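Local structure of DMATS type aromatic prenyltransferase (Streptomyces coelicolor, 6ZS0) at residues 223-235 / 326-338. The protein probably transfers a dimethylallyl group to the 5-position of the indole ring of tryptophan, as a bacterial aromatic prenyltransferase of the DMATS type. Numbering follows the deposited sequence.
Sequences TDSGLVPTAVEGF and YLALAGQRDQPPR
The F235 ring carries the CB of L329 over the centre of one face, a CH-pi contact of 3.7 Å from CB to the ring centroid, and meets the peptide of L327 at its edge, where CZ lies 3.5 Å from L327 O. At the far end of the contact, the R333 guanidinium takes D224 O at its edge, tilted a little from the guanidinium plane: NE donates a 2.8 Å bond in the carbonyl plane, and a bend at chi3 (-67°) helps turn the group there. NH2 adds a salt bridge to D224 OD1, with a weak hydrogen bond of 3.3 Å; the stronger partner of OD1 is R267, while R333 NH1 pairs with D262. With CG anti to the backbone N (chi1 162°), the F235 ring is set against strand 324-332; the F235 and L329 side chains run alongside one another in opposite senses, which brings L329 CD2 against F235 CB. V294 of helix 284-297 also touches F235. An alanine in place of F235 would probably leave L329 CB without its aromatic cover and open a gap between helix and strand. Nearer the start of the helix, L227 lays CD1 on L329 CG (3.9 Å), while its other methyl, CD2, touches both G331 CA (3.6 Å) and the ring carbon CG of P337. The backbones come closest at G226 and G331, where a side chain on either glycine would clash with the opposing segment. A water bound by Q332 N also lies within hydrogen-bonding distance of G226 O and Q335 O, linking this loop to the turn after the strand. Helix residues 229-235 run nearly antiparallel to strand residues 326-332 (174°), their axes 9.7 Å apart at closest approach: outer helix on barrel strand, as in the ABBA fold of aromatic prenyltransferases, whose helices surround an antiparallel beta barrel.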
# COMPACT_ATOMS: atom_id res chain seq x y z
N THR A 223 21.55 9.95 -1.28
CA THR A 223 21.06 11.34 -1.50
C THR A 223 20.23 11.44 -2.79
O THR A 223 19.15 12.11 -2.75
CB THR A 223 22.25 12.31 -1.53
OG1 THR A 223 21.74 13.61 -1.82
CG2 THR A 223 23.33 11.94 -2.52
N ASP A 224 20.68 10.78 -3.87
CA ASP A 224 20.12 10.88 -5.24
C ASP A 224 18.78 10.14 -5.37
O ASP A 224 18.27 10.06 -6.52
CB ASP A 224 21.12 10.35 -6.28
CG ASP A 224 21.41 8.86 -6.21
OD1 ASP A 224 21.71 8.28 -7.28
OD2 ASP A 224 21.37 8.28 -5.09
N SER A 225 18.20 9.64 -4.28
CA SER A 225 16.85 9.02 -4.31
C SER A 225 15.85 9.81 -3.44
O SER A 225 14.73 9.31 -3.26
CB SER A 225 16.90 7.55 -3.96
OG SER A 225 17.52 7.34 -2.71
N GLY A 226 16.21 11.02 -2.98
CA GLY A 226 15.25 12.07 -2.57
C GLY A 226 15.20 12.37 -1.08
O GLY A 226 14.53 13.34 -0.72
N LEU A 227 15.80 11.54 -0.22
CA LEU A 227 15.82 11.76 1.25
C LEU A 227 17.26 11.91 1.73
O LEU A 227 18.17 11.35 1.07
CB LEU A 227 15.15 10.58 1.98
CG LEU A 227 13.69 10.30 1.63
CD1 LEU A 227 13.13 9.23 2.56
CD2 LEU A 227 12.84 11.55 1.72
N VAL A 228 17.44 12.60 2.85
CA VAL A 228 18.76 12.80 3.51
C VAL A 228 18.75 12.02 4.82
O VAL A 228 17.71 11.94 5.47
CB VAL A 228 19.10 14.30 3.68
CG1 VAL A 228 19.09 15.01 2.33
CG2 VAL A 228 18.18 15.01 4.67
N PRO A 229 19.88 11.38 5.21
CA PRO A 229 19.93 10.50 6.38
C PRO A 229 19.28 11.04 7.67
O PRO A 229 18.65 10.27 8.36
CB PRO A 229 21.43 10.30 6.62
CG PRO A 229 22.05 10.45 5.25
CD PRO A 229 21.17 11.44 4.50
N THR A 230 19.44 12.33 7.96
CA THR A 230 18.89 12.98 9.18
C THR A 230 17.35 12.99 9.12
O THR A 230 16.72 12.84 10.21
CB THR A 230 19.50 14.38 9.38
OG1 THR A 230 19.53 15.05 8.12
CG2 THR A 230 20.90 14.31 9.95
N ALA A 231 16.75 13.16 7.93
CA ALA A 231 15.28 13.17 7.74
C ALA A 231 14.75 11.75 7.96
O ALA A 231 13.68 11.59 8.53
CB ALA A 231 14.88 13.69 6.38
N VAL A 232 15.51 10.77 7.51
CA VAL A 232 15.10 9.35 7.61
C VAL A 232 15.16 8.95 9.09
O VAL A 232 14.21 8.32 9.58
CB VAL A 232 15.96 8.45 6.71
CG1 VAL A 232 15.62 6.98 6.90
CG2 VAL A 232 15.79 8.83 5.24
N GLU A 233 16.20 9.37 9.82
CA GLU A 233 16.34 9.04 11.26
C GLU A 233 15.25 9.73 12.07
O GLU A 233 14.68 9.08 12.94
CB GLU A 233 17.72 9.42 11.82
CG GLU A 233 18.83 8.55 11.28
CD GLU A 233 20.02 8.38 12.19
OE1 GLU A 233 19.83 8.38 13.44
OE2 GLU A 233 21.14 8.20 11.66
N GLY A 234 14.98 11.00 11.77
CA GLY A 234 13.93 11.77 12.45
C GLY A 234 12.58 11.10 12.27
O GLY A 234 11.83 10.96 13.25
N PHE A 235 12.29 10.67 11.06
CA PHE A 235 10.99 10.06 10.73
C PHE A 235 10.92 8.73 11.47
O PHE A 235 9.89 8.45 12.11
CB PHE A 235 10.84 9.88 9.22
CG PHE A 235 9.77 8.90 8.85
CD1 PHE A 235 8.43 9.25 8.99
CD2 PHE A 235 10.09 7.65 8.39
CE1 PHE A 235 7.44 8.34 8.69
CE2 PHE A 235 9.09 6.76 8.04
CZ PHE A 235 7.77 7.11 8.19
N TYR A 326 0.26 1.91 8.61
CA TYR A 326 1.66 2.31 8.34
C TYR A 326 1.73 3.82 8.16
O TYR A 326 0.76 4.44 7.69
CB TYR A 326 2.22 1.68 7.06
CG TYR A 326 2.52 0.21 7.11
CD1 TYR A 326 1.52 -0.73 7.07
CD2 TYR A 326 3.83 -0.25 7.18
CE1 TYR A 326 1.81 -2.09 7.10
CE2 TYR A 326 4.14 -1.59 7.18
CZ TYR A 326 3.13 -2.53 7.18
OH TYR A 326 3.46 -3.87 7.20
N LEU A 327 2.89 4.37 8.44
CA LEU A 327 3.31 5.70 7.98
C LEU A 327 4.53 5.52 7.09
O LEU A 327 5.35 4.65 7.36
CB LEU A 327 3.66 6.58 9.18
CG LEU A 327 2.50 7.01 10.07
CD1 LEU A 327 3.01 7.83 11.23
CD2 LEU A 327 1.44 7.75 9.29
N ALA A 328 4.69 6.36 6.09
CA ALA A 328 5.82 6.25 5.15
C ALA A 328 6.34 7.66 4.84
O ALA A 328 5.53 8.61 4.72
CB ALA A 328 5.43 5.55 3.88
N LEU A 329 7.64 7.72 4.66
CA LEU A 329 8.34 8.92 4.13
C LEU A 329 8.91 8.54 2.77
O LEU A 329 9.72 7.60 2.69
CB LEU A 329 9.42 9.32 5.12
CG LEU A 329 10.19 10.58 4.75
CD1 LEU A 329 9.27 11.78 4.74
CD2 LEU A 329 11.36 10.76 5.69
N ALA A 330 8.50 9.26 1.73
CA ALA A 330 8.73 8.89 0.32
C ALA A 330 9.56 9.99 -0.34
O ALA A 330 9.10 11.14 -0.36
CB ALA A 330 7.42 8.70 -0.39
N GLY A 331 10.74 9.63 -0.81
CA GLY A 331 11.65 10.50 -1.56
C GLY A 331 11.65 10.16 -3.04
O GLY A 331 11.50 8.97 -3.41
N GLN A 332 11.83 11.17 -3.86
CA GLN A 332 12.08 11.06 -5.31
C GLN A 332 13.09 12.14 -5.69
O GLN A 332 12.92 13.27 -5.23
CB GLN A 332 10.78 11.18 -6.11
CG GLN A 332 10.33 9.86 -6.71
CD GLN A 332 11.21 9.42 -7.87
OE1 GLN A 332 11.69 10.23 -8.66
NE2 GLN A 332 11.39 8.11 -8.00
N ARG A 333 14.13 11.76 -6.41
CA ARG A 333 15.18 12.67 -6.93
C ARG A 333 14.54 13.98 -7.42
O ARG A 333 13.59 13.91 -8.23
CB ARG A 333 15.94 11.94 -8.03
CG ARG A 333 17.08 12.73 -8.65
CD ARG A 333 17.69 11.92 -9.78
NE ARG A 333 18.34 10.72 -9.29
CZ ARG A 333 18.66 9.66 -10.04
NH1 ARG A 333 18.38 9.65 -11.33
NH2 ARG A 333 19.25 8.61 -9.48
N ASP A 334 15.03 15.13 -6.93
CA ASP A 334 14.65 16.50 -7.38
C ASP A 334 13.17 16.76 -7.07
O ASP A 334 12.51 17.48 -7.86
CB ASP A 334 14.93 16.68 -8.88
N GLN A 335 12.66 16.21 -5.96
CA GLN A 335 11.25 16.43 -5.53
C GLN A 335 11.20 16.60 -4.03
O GLN A 335 12.02 16.04 -3.30
CB GLN A 335 10.36 15.27 -5.98
CG GLN A 335 10.30 15.12 -7.49
CD GLN A 335 9.31 14.08 -7.96
OE1 GLN A 335 8.31 13.80 -7.30
NE2 GLN A 335 9.59 13.50 -9.11
N PRO A 336 10.24 17.39 -3.51
CA PRO A 336 10.04 17.51 -2.07
C PRO A 336 9.49 16.19 -1.53
O PRO A 336 8.58 15.62 -2.13
CB PRO A 336 9.03 18.66 -1.93
CG PRO A 336 8.27 18.64 -3.24
CD PRO A 336 9.28 18.20 -4.28
N PRO A 337 10.03 15.67 -0.41
CA PRO A 337 9.51 14.45 0.21
C PRO A 337 8.00 14.45 0.45
O PRO A 337 7.42 15.51 0.71
CB PRO A 337 10.24 14.40 1.56
CG PRO A 337 11.56 15.08 1.27
CD PRO A 337 11.20 16.19 0.31
N ARG A 338 7.40 13.26 0.38
CA ARG A 338 5.97 12.98 0.54
C ARG A 338 5.80 12.18 1.84
O ARG A 338 6.70 11.38 2.16
CB ARG A 338 5.52 12.17 -0.68
CG ARG A 338 4.08 12.35 -1.09
CD ARG A 338 3.83 11.95 -2.55
NE ARG A 338 4.69 10.86 -3.03
CZ ARG A 338 4.43 9.55 -2.98
NH1 ARG A 338 5.31 8.68 -3.46
NH2 ARG A 338 3.30 9.10 -2.45
O HOH W 1 11.99 13.70 -2.07